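Local coordinates for SVS_variant_AS1 (Streptomyces sp. CWA1, PDB 6TJA), which probably cyclises geranylgeranyl diphosphate to the diterpene spiroviolene, being an engineered class I terpene cyclase derived from ancestral sequence reconstruction, at residues A85-R90 with G123-V127; V110-E115 with F149-R154. One frame throughout, in Å; residues are numbered along the deposited sequence.

Interaction 1. Residues A85-R90 with G123-V127; sequences AFDDHR and GDRFV
F126 enters helix 70-91 as the knob of a knobs-into-holes contact, its ring seated among A85, F86, H89 and R90 in the all-helical fold of a class I terpene cyclase. F86 turns its edge to the face of F126 in a T-shaped pair, with centroids 5.6 Å apart. Over that same face lies F86 CA, 4.2 Å from the F126 centroid, in a CH-pi contact. A85 CB meets the rim of the ring, 3.7 Å from F126 CE1. The guanidinium of R90 is reached differently: its flat face receives the rim of F126, with R90 CZ 3.5 Å from F126 CD2 and the two planes 85° apart. A bend at chi2 (-99°) brings this group over to D124, where R90 NH1 forms a salt bridge to D124 OD1 of 2.5 Å, on the syn side but tilted out of the carboxylate plane. Shortened to alanine, R90 would lose its guanidinium, which is likely to leave D124 without its charged mate and a gap beside the F126 ring.

Further out, R125 lays NH2 over one face of the H89 imidazole, while its NE is held by the carbonyl of M41. H89 ND1 donates back to A85 O, which fixes the turn of that ring. D87 and D88, with D92 beyond, form the DDxxxD sequence that binds magnesium in related cyclases; H89 and R90 lie between its aspartates. D124 also caps the turn into helix 126-140: F126 N reaches its OD1 at 3.2 Å from the carboxylate face opposite the one R90 NH1 uses.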
ATOM      1  N   ALA A  85      -9.251  10.892  14.824  1.00 34.78           N
ATOM      2  CA  ALA A  85      -9.275  12.339  14.541  1.00 33.55           C
ATOM      3  C   ALA A  85      -9.236  12.566  13.014  1.00 36.86           C
ATOM      4  O   ALA A  85     -10.061  13.350  12.483  1.00 36.47           O
ATOM      5  CB  ALA A  85      -8.131  12.991  15.258  1.00 32.86           C
ATOM      6  N   PHE A  86      -8.337  11.892  12.303  1.00 35.06           N
ATOM      7  CA  PHE A  86      -8.200  12.037  10.831  1.00 34.08           C
ATOM      8  C   PHE A  86      -9.465  11.491  10.153  1.00 36.10           C
ATOM      9  O   PHE A  86     -10.019  12.129   9.242  1.00 36.35           O
ATOM     10  CB  PHE A  86      -6.919  11.353  10.348  1.00 31.20           C
ATOM     11  CG  PHE A  86      -6.640  11.539   8.881  1.00 30.69           C
ATOM     12  CD1 PHE A  86      -5.789  12.547   8.449  1.00 29.43           C
ATOM     13  CD2 PHE A  86      -7.208  10.694   7.938  1.00 28.32           C
ATOM     14  CE1 PHE A  86      -5.522  12.708   7.099  1.00 30.85           C
ATOM     15  CE2 PHE A  86      -6.943  10.866   6.588  1.00 27.80           C
ATOM     16  CZ  PHE A  86      -6.118  11.884   6.172  1.00 27.82           C
ATOM     17  N   ASP A  87      -9.954  10.341  10.600  1.00 36.01           N
ATOM     18  CA  ASP A  87     -11.194   9.773  10.034  1.00 37.81           C
ATOM     19  C   ASP A  87     -12.301  10.827  10.148  1.00 39.84           C
ATOM     20  O   ASP A  87     -12.927  11.118   9.124  1.00 38.37           O
ATOM     21  CB  ASP A  87     -11.609   8.459  10.700  1.00 38.49           C
ATOM     22  CG  ASP A  87     -12.819   7.849  10.014  1.00 42.23           C
ATOM     23  OD1 ASP A  87     -12.734   7.598   8.792  1.00 45.90           O
ATOM     24  OD2 ASP A  87     -13.852   7.677  10.687  1.00 54.56           O
ATOM     25  N   ASP A  88     -12.498  11.418  11.333  1.00 41.49           N
ATOM     26  CA  ASP A  88     -13.690  12.258  11.647  1.00 46.20           C
ATOM     27  C   ASP A  88     -13.606  13.653  10.987  1.00 47.99           C
ATOM     28  O   ASP A  88     -14.671  14.170  10.646  1.00 47.26           O
ATOM     29  CB  ASP A  88     -13.910  12.347  13.159  1.00 45.38           C
ATOM     30  CG  ASP A  88     -15.056  13.253  13.576  1.00 42.06           C
ATOM     31  OD1 ASP A  88     -16.226  12.801  13.553  1.00 40.64           O
ATOM     32  OD2 ASP A  88     -14.750  14.388  13.945  1.00 43.08           O
ATOM     33  N   HIS A  89     -12.425  14.204  10.781  1.00 48.05           N
ATOM     34  CA  HIS A  89     -12.277  15.504  10.172  1.00 48.43           C
ATOM     35  C   HIS A  89     -11.937  15.517   8.685  1.00 46.30           C
ATOM     36  O   HIS A  89     -12.138  16.504   8.051  1.00 45.24           O
ATOM     37  CB  HIS A  89     -11.197  16.308  10.873  1.00 49.44           C
ATOM     38  CG  HIS A  89     -11.541  16.708  12.257  1.00 64.89           C
ATOM     39  ND1 HIS A  89     -10.995  16.097  13.361  1.00 69.50           N
ATOM     40  CD2 HIS A  89     -12.368  17.663  12.728  1.00 71.92           C
ATOM     41  CE1 HIS A  89     -11.486  16.645  14.453  1.00 76.80           C
ATOM     42  NE2 HIS A  89     -12.320  17.600  14.096  1.00 76.32           N
ATOM     43  N   ARG A  90     -11.410  14.442   8.133  1.00 40.75           N
ATOM     44  CA  ARG A  90     -10.997  14.458   6.742  1.00 39.58           C
ATOM     45  C   ARG A  90     -11.509  13.371   5.868  1.00 38.26           C
ATOM     46  O   ARG A  90     -11.410  13.454   4.693  1.00 45.39           O
ATOM     47  CB  ARG A  90      -9.482  14.341   6.652  1.00 38.44           C
ATOM     48  CG  ARG A  90      -8.714  15.381   7.393  1.00 41.26           C
ATOM     49  CD  ARG A  90      -8.250  16.485   6.482  1.00 47.34           C
ATOM     50  NE  ARG A  90      -8.020  17.686   7.237  1.00 50.57           N
ATOM     51  CZ  ARG A  90      -6.843  18.249   7.410  1.00 53.15           C
ATOM     52  NH1 ARG A  90      -5.751  17.736   6.872  1.00 56.34           N
ATOM     53  NH2 ARG A  90      -6.766  19.329   8.143  1.00 50.16           N
ATOM     54  N   GLY A 123       0.256  23.290   5.384  1.00 54.18           N
ATOM     55  CA  GLY A 123      -0.944  23.772   6.037  1.00 58.71           C
ATOM     56  C   GLY A 123      -1.803  22.664   6.616  1.00 54.31           C
ATOM     57  O   GLY A 123      -2.961  22.898   6.960  1.00 54.48           O
ATOM     58  N   ASP A 124      -1.251  21.458   6.730  1.00 51.89           N
ATOM     59  CA  ASP A 124      -2.015  20.370   7.272  1.00 44.34           C
ATOM     60  C   ASP A 124      -1.663  20.051   8.702  1.00 41.57           C
ATOM     61  O   ASP A 124      -0.582  19.621   8.972  1.00 40.27           O
ATOM     62  CB  ASP A 124      -1.668  19.225   6.432  1.00 46.42           C
ATOM     63  CG  ASP A 124      -2.678  18.279   6.421  1.00 51.55           C
ATOM     64  OD1 ASP A 124      -3.302  18.078   7.464  1.00 46.38           O
ATOM     65  OD2 ASP A 124      -3.035  17.774   5.373  1.00 60.80           O
ATOM     66  N   ARG A 125      -2.608  20.179   9.610  1.00 43.43           N
ATOM     67  CA  ARG A 125      -2.256  20.023  11.046  1.00 45.11           C
ATOM     68  C   ARG A 125      -2.177  18.530  11.418  1.00 42.32           C
ATOM     69  O   ARG A 125      -1.568  18.208  12.471  1.00 41.69           O
ATOM     70  CB  ARG A 125      -3.267  20.789  11.901  1.00 51.12           C
ATOM     71  CG  ARG A 125      -4.703  20.299  11.772  1.00 54.99           C
ATOM     72  CD  ARG A 125      -5.602  21.047  12.739  1.00 63.40           C
ATOM     73  NE  ARG A 125      -6.908  20.418  12.913  1.00 64.88           N
ATOM     74  CZ  ARG A 125      -7.920  20.508  12.053  1.00 59.88           C
ATOM     75  NH1 ARG A 125      -7.790  21.183  10.921  1.00 56.05           N
ATOM     76  NH2 ARG A 125      -9.059  19.898  12.330  1.00 59.37           N
ATOM     77  N   PHE A 126      -2.750  17.634  10.600  1.00 36.26           N
ATOM     78  CA  PHE A 126      -2.666  16.175  10.841  1.00 33.52           C
ATOM     79  C   PHE A 126      -1.243  15.686  10.554  1.00 33.54           C
ATOM     80  O   PHE A 126      -0.851  14.693  11.164  1.00 32.65           O
ATOM     81  CB  PHE A 126      -3.752  15.428  10.069  1.00 33.38           C
ATOM     82  CG  PHE A 126      -5.077  15.548  10.761  1.00 34.13           C
ATOM     83  CD1 PHE A 126      -5.337  14.824  11.918  1.00 37.60           C
ATOM     84  CD2 PHE A 126      -6.051  16.420  10.289  1.00 36.21           C
ATOM     85  CE1 PHE A 126      -6.538  14.988  12.607  1.00 40.38           C
ATOM     86  CE2 PHE A 126      -7.257  16.574  10.969  1.00 37.90           C
ATOM     87  CZ  PHE A 126      -7.494  15.869  12.133  1.00 37.18           C
ATOM     88  N   VAL A 127      -0.487  16.369   9.684  1.00 29.64           N
ATOM     89  CA  VAL A 127       0.778  15.796   9.135  1.00 31.10           C
ATOM     90  C   VAL A 127       1.872  15.813  10.204  1.00 32.36           C
ATOM     91  O   VAL A 127       2.458  14.761  10.439  1.00 32.15           O
ATOM     92  CB  VAL A 127       1.198  16.427   7.797  1.00 31.88           C
ATOM     93  CG1 VAL A 127       2.692  16.311   7.531  1.00 33.19           C
ATOM     94  CG2 VAL A 127       0.391  15.821   6.663  1.00 32.99           C
TER

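Interaction 2. Residues V110-E115 with F149-R154; sequences VQRALE and FVHAHR
Q111 sets CG anti to its own backbone N (chi1 -177°) and then bends at chi2 (68°), which brings its amide across to V150, H153 and R154 on the facing helix. H153 ND1 donates to Q111 OE1 over 2.7 Å in a nearly straight bond lying close to the imidazole plane. The other end of the amide gives two bonds: Q111 NE2 to V150 O, 3.0 Å, approaching from above the carbonyl plane, and Q111 NE2 to E115 OE2, 2.8 Å, one turn along its own helix. Three bonds thus fix which end of the amide is which, and V150 O still accepts from R154 N on its opposite face.

L114 CD2 settles over a face of the H153 ring, 3.5 Å from the ring centroid, as a CH-pi contact. The carboxylate of E115 is shared: OE2 forms a salt bridge to R154 NH2 of 3.2 Å, while OE1 accepts a hydrogen bond from a water that itself accepts from R154 NH2, and also pairs with R147. The buried carboxylate probably has its charge offset by these two arginines.

The two helical segments run antiparallel at 177°, their axes 10.4 Å apart. L130 and A134 of helix 126-140 lie against L114, V110 reaches W82 of helix 70-91, P190 of helix 188-192 touches F149, and H151 stacks on H151 of the second subunit.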
ATOM      1  N   VAL A 110      -0.291  12.708   2.794  1.00 29.85           N
ATOM      2  CA  VAL A 110      -0.177  12.121   4.161  1.00 29.64           C
ATOM      3  C   VAL A 110       0.700  10.857   4.101  1.00 30.01           C
ATOM      4  O   VAL A 110       1.633  10.724   4.928  1.00 26.51           O
ATOM      5  CB  VAL A 110      -1.569  11.848   4.749  1.00 28.33           C
ATOM      6  CG1 VAL A 110      -1.508  11.084   6.054  1.00 30.41           C
ATOM      7  CG2 VAL A 110      -2.303  13.151   4.939  1.00 29.61           C
ATOM      8  N   GLN A 111       0.424   9.968   3.149  1.00 25.92           N
ATOM      9  CA  GLN A 111       1.210   8.728   3.010  1.00 26.93           C
ATOM     10  C   GLN A 111       2.700   9.112   2.818  1.00 26.46           C
ATOM     11  O   GLN A 111       3.537   8.575   3.542  1.00 24.06           O
ATOM     12  CB  GLN A 111       0.578   7.827   1.950  1.00 23.93           C
ATOM     13  CG  GLN A 111       1.293   6.500   1.793  1.00 23.11           C
ATOM     14  CD  GLN A 111       1.190   5.554   2.968  1.00 24.17           C
ATOM     15  OE1 GLN A 111       0.181   5.524   3.700  1.00 24.79           O
ATOM     16  NE2 GLN A 111       2.230   4.733   3.122  1.00 22.30           N
ATOM     17  N   ARG A 112       3.019  10.077   1.960  1.00 26.77           N
ATOM     18  CA  ARG A 112       4.422  10.482   1.701  1.00 26.77           C
ATOM     19  C   ARG A 112       5.078  10.992   2.992  1.00 26.32           C
ATOM     20  O   ARG A 112       6.206  10.567   3.276  1.00 25.71           O
ATOM     21  CB  ARG A 112       4.511  11.502   0.567  1.00 26.86           C
ATOM     22  CG  ARG A 112       5.947  11.853   0.186  1.00 26.80           C
ATOM     23  CD  ARG A 112       6.672  10.657  -0.400  1.00 27.64           C
ATOM     24  NE  ARG A 112       8.103  10.826  -0.543  1.00 26.90           N
ATOM     25  CZ  ARG A 112       8.971   9.831  -0.713  1.00 31.35           C
ATOM     26  NH1 ARG A 112       8.548   8.577  -0.769  1.00 31.17           N
ATOM     27  NH2 ARG A 112      10.261  10.100  -0.872  1.00 31.67           N
ATOM     28  N   ALA A 113       4.381  11.807   3.774  1.00 28.41           N
ATOM     29  CA  ALA A 113       4.841  12.336   5.084  1.00 28.24           C
ATOM     30  C   ALA A 113       5.212  11.199   6.039  1.00 30.21           C
ATOM     31  O   ALA A 113       6.190  11.361   6.819  1.00 28.70           O
ATOM     32  CB  ALA A 113       3.766  13.208   5.681  1.00 29.02           C
ATOM     33  N   LEU A 114       4.445  10.103   6.006  1.00 29.45           N
ATOM     34  CA  LEU A 114       4.673   8.910   6.867  1.00 30.19           C
ATOM     35  C   LEU A 114       5.991   8.230   6.467  1.00 30.73           C
ATOM     36  O   LEU A 114       6.660   7.727   7.362  1.00 29.50           O
ATOM     37  CB  LEU A 114       3.488   7.947   6.731  1.00 28.54           C
ATOM     38  CG  LEU A 114       3.608   6.637   7.501  1.00 30.55           C
ATOM     39  CD1 LEU A 114       3.823   6.883   9.003  1.00 29.90           C
ATOM     40  CD2 LEU A 114       2.373   5.765   7.274  1.00 31.45           C
ATOM     41  N   GLU A 115       6.326   8.233   5.173  1.00 28.30           N
ATOM     42  CA  GLU A 115       7.478   7.501   4.595  1.00 31.10           C
ATOM     43  C   GLU A 115       8.726   8.392   4.507  1.00 31.31           C
ATOM     44  O   GLU A 115       9.812   7.831   4.447  1.00 34.81           O
ATOM     45  CB  GLU A 115       7.134   7.000   3.191  1.00 30.55           C
ATOM     46  CG  GLU A 115       6.002   5.997   3.218  1.00 31.36           C
ATOM     47  CD  GLU A 115       5.760   5.168   1.974  1.00 33.21           C
ATOM     48  OE1 GLU A 115       6.744   4.657   1.396  1.00 34.85           O
ATOM     49  OE2 GLU A 115       4.564   4.977   1.638  1.00 31.04           O
ATOM     50  N   PHE A 149       3.968  -1.333   8.761  1.00 24.23           N
ATOM     51  CA  PHE A 149       2.986  -0.313   9.223  1.00 25.52           C
ATOM     52  C   PHE A 149       2.635   0.643   8.063  1.00 25.95           C
ATOM     53  O   PHE A 149       1.422   0.904   7.804  1.00 23.08           O
ATOM     54  CB  PHE A 149       3.455   0.456  10.458  1.00 24.77           C
ATOM     55  CG  PHE A 149       2.453   1.505  10.864  1.00 24.93           C
ATOM     56  CD1 PHE A 149       1.295   1.152  11.535  1.00 25.36           C
ATOM     57  CD2 PHE A 149       2.611   2.833  10.476  1.00 25.29           C
ATOM     58  CE1 PHE A 149       0.321   2.101  11.831  1.00 25.01           C
ATOM     59  CE2 PHE A 149       1.642   3.781  10.781  1.00 25.53           C
ATOM     60  CZ  PHE A 149       0.506   3.414  11.457  1.00 25.30           C
ATOM     61  N   VAL A 150       3.675   1.117   7.368  1.00 22.98           N
ATOM     62  CA  VAL A 150       3.555   2.066   6.236  1.00 24.70           C
ATOM     63  C   VAL A 150       2.602   1.451   5.206  1.00 23.02           C
ATOM     64  O   VAL A 150       1.733   2.170   4.684  1.00 23.60           O
ATOM     65  CB  VAL A 150       4.937   2.378   5.629  1.00 27.73           C
ATOM     66  CG1 VAL A 150       4.822   2.994   4.253  1.00 27.41           C
ATOM     67  CG2 VAL A 150       5.780   3.253   6.543  1.00 28.87           C
ATOM     68  N   HIS A 151       2.788   0.178   4.885  1.00 22.51           N
ATOM     69  CA  HIS A 151       2.023  -0.516   3.815  1.00 23.18           C
ATOM     70  C   HIS A 151       0.568  -0.727   4.272  1.00 22.69           C
ATOM     71  O   HIS A 151      -0.337  -0.653   3.438  1.00 23.36           O
ATOM     72  CB  HIS A 151       2.727  -1.830   3.445  1.00 23.19           C
ATOM     73  CG  HIS A 151       3.948  -1.658   2.622  1.00 23.77           C
ATOM     74  ND1 HIS A 151       4.019  -0.726   1.597  1.00 28.20           N
ATOM     75  CD2 HIS A 151       5.123  -2.310   2.617  1.00 22.51           C
ATOM     76  CE1 HIS A 151       5.218  -0.791   1.040  1.00 28.09           C
ATOM     77  NE2 HIS A 151       5.906  -1.763   1.635  1.00 22.41           N
ATOM     78  N   ALA A 152       0.356  -1.030   5.544  1.00 21.72           N
ATOM     79  CA  ALA A 152      -0.988  -1.206   6.138  1.00 23.99           C
ATOM     80  C   ALA A 152      -1.739   0.130   6.044  1.00 24.40           C
ATOM     81  O   ALA A 152      -2.958   0.120   5.696  1.00 23.18           O
ATOM     82  CB  ALA A 152      -0.895  -1.689   7.575  1.00 22.84           C
ATOM     83  N   HIS A 153      -1.010   1.209   6.288  1.00 21.68           N
ATOM     84  CA  HIS A 153      -1.480   2.562   6.236  1.00 24.89           C
ATOM     85  C   HIS A 153      -1.965   2.981   4.855  1.00 24.69           C
ATOM     86  O   HIS A 153      -2.990   3.556   4.735  1.00 25.21           O
ATOM     87  CB  HIS A 153      -0.384   3.476   6.725  1.00 24.65           C
ATOM     88  CG  HIS A 153      -0.821   4.858   7.055  1.00 24.59           C
ATOM     89  ND1 HIS A 153      -0.865   5.862   6.126  1.00 25.56           N
ATOM     90  CD2 HIS A 153      -1.137   5.428   8.233  1.00 26.67           C
ATOM     91  CE1 HIS A 153      -1.213   6.982   6.713  1.00 25.40           C
ATOM     92  NE2 HIS A 153      -1.380   6.746   7.989  1.00 25.17           N
ATOM     93  N   ARG A 154      -1.205   2.674   3.824  1.00 25.10           N
ATOM     94  CA  ARG A 154      -1.629   2.988   2.497  1.00 24.24           C
ATOM     95  C   ARG A 154      -2.842   2.144   2.154  1.00 25.91           C
ATOM     96  O   ARG A 154      -3.696   2.602   1.496  1.00 26.08           O
ATOM     97  CB  ARG A 154      -0.543   2.809   1.435  1.00 24.12           C
ATOM     98  CG  ARG A 154      -1.063   3.185   0.056  1.00 26.27           C
ATOM     99  CD  ARG A 154      -0.083   3.496  -1.045  1.00 27.95           C
ATOM    100  NE  ARG A 154       1.164   2.898  -0.770  1.00 37.99           N
ATOM    101  CZ  ARG A 154       2.313   3.502  -0.622  1.00 38.96           C
ATOM    102  NH1 ARG A 154       2.484   4.763  -0.826  1.00 49.18           N
ATOM    103  NH2 ARG A 154       3.317   2.760  -0.337  1.00 43.78           N
TER
HETATM  104  O   HOH W   1       6.244   3.598  -0.773  1.00 26.15           O

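Read from the N terminus, the chain supplies 85-90, then 110-115, then 123-127 and finally 149-154, so the two contacts cross rather than nest. Interaction 1 closes the excursion that runs out through helix 100-115 and back to the start of helix 126-140. Interaction 2 opens inside that excursion and closes beyond it, after helix 126-140, on helix 143-169. Their centres lie about 14 Å apart, and they meet directly: V127 CG1 packs 3.8 Å from A113 CB, and F86 CE1 lies 3.9 Å from V110 CG2. Together they join four successive helices, from the one carrying the first two DDxxxD aspartates to helix 143-169, which like helix 100-115 touches the second subunit.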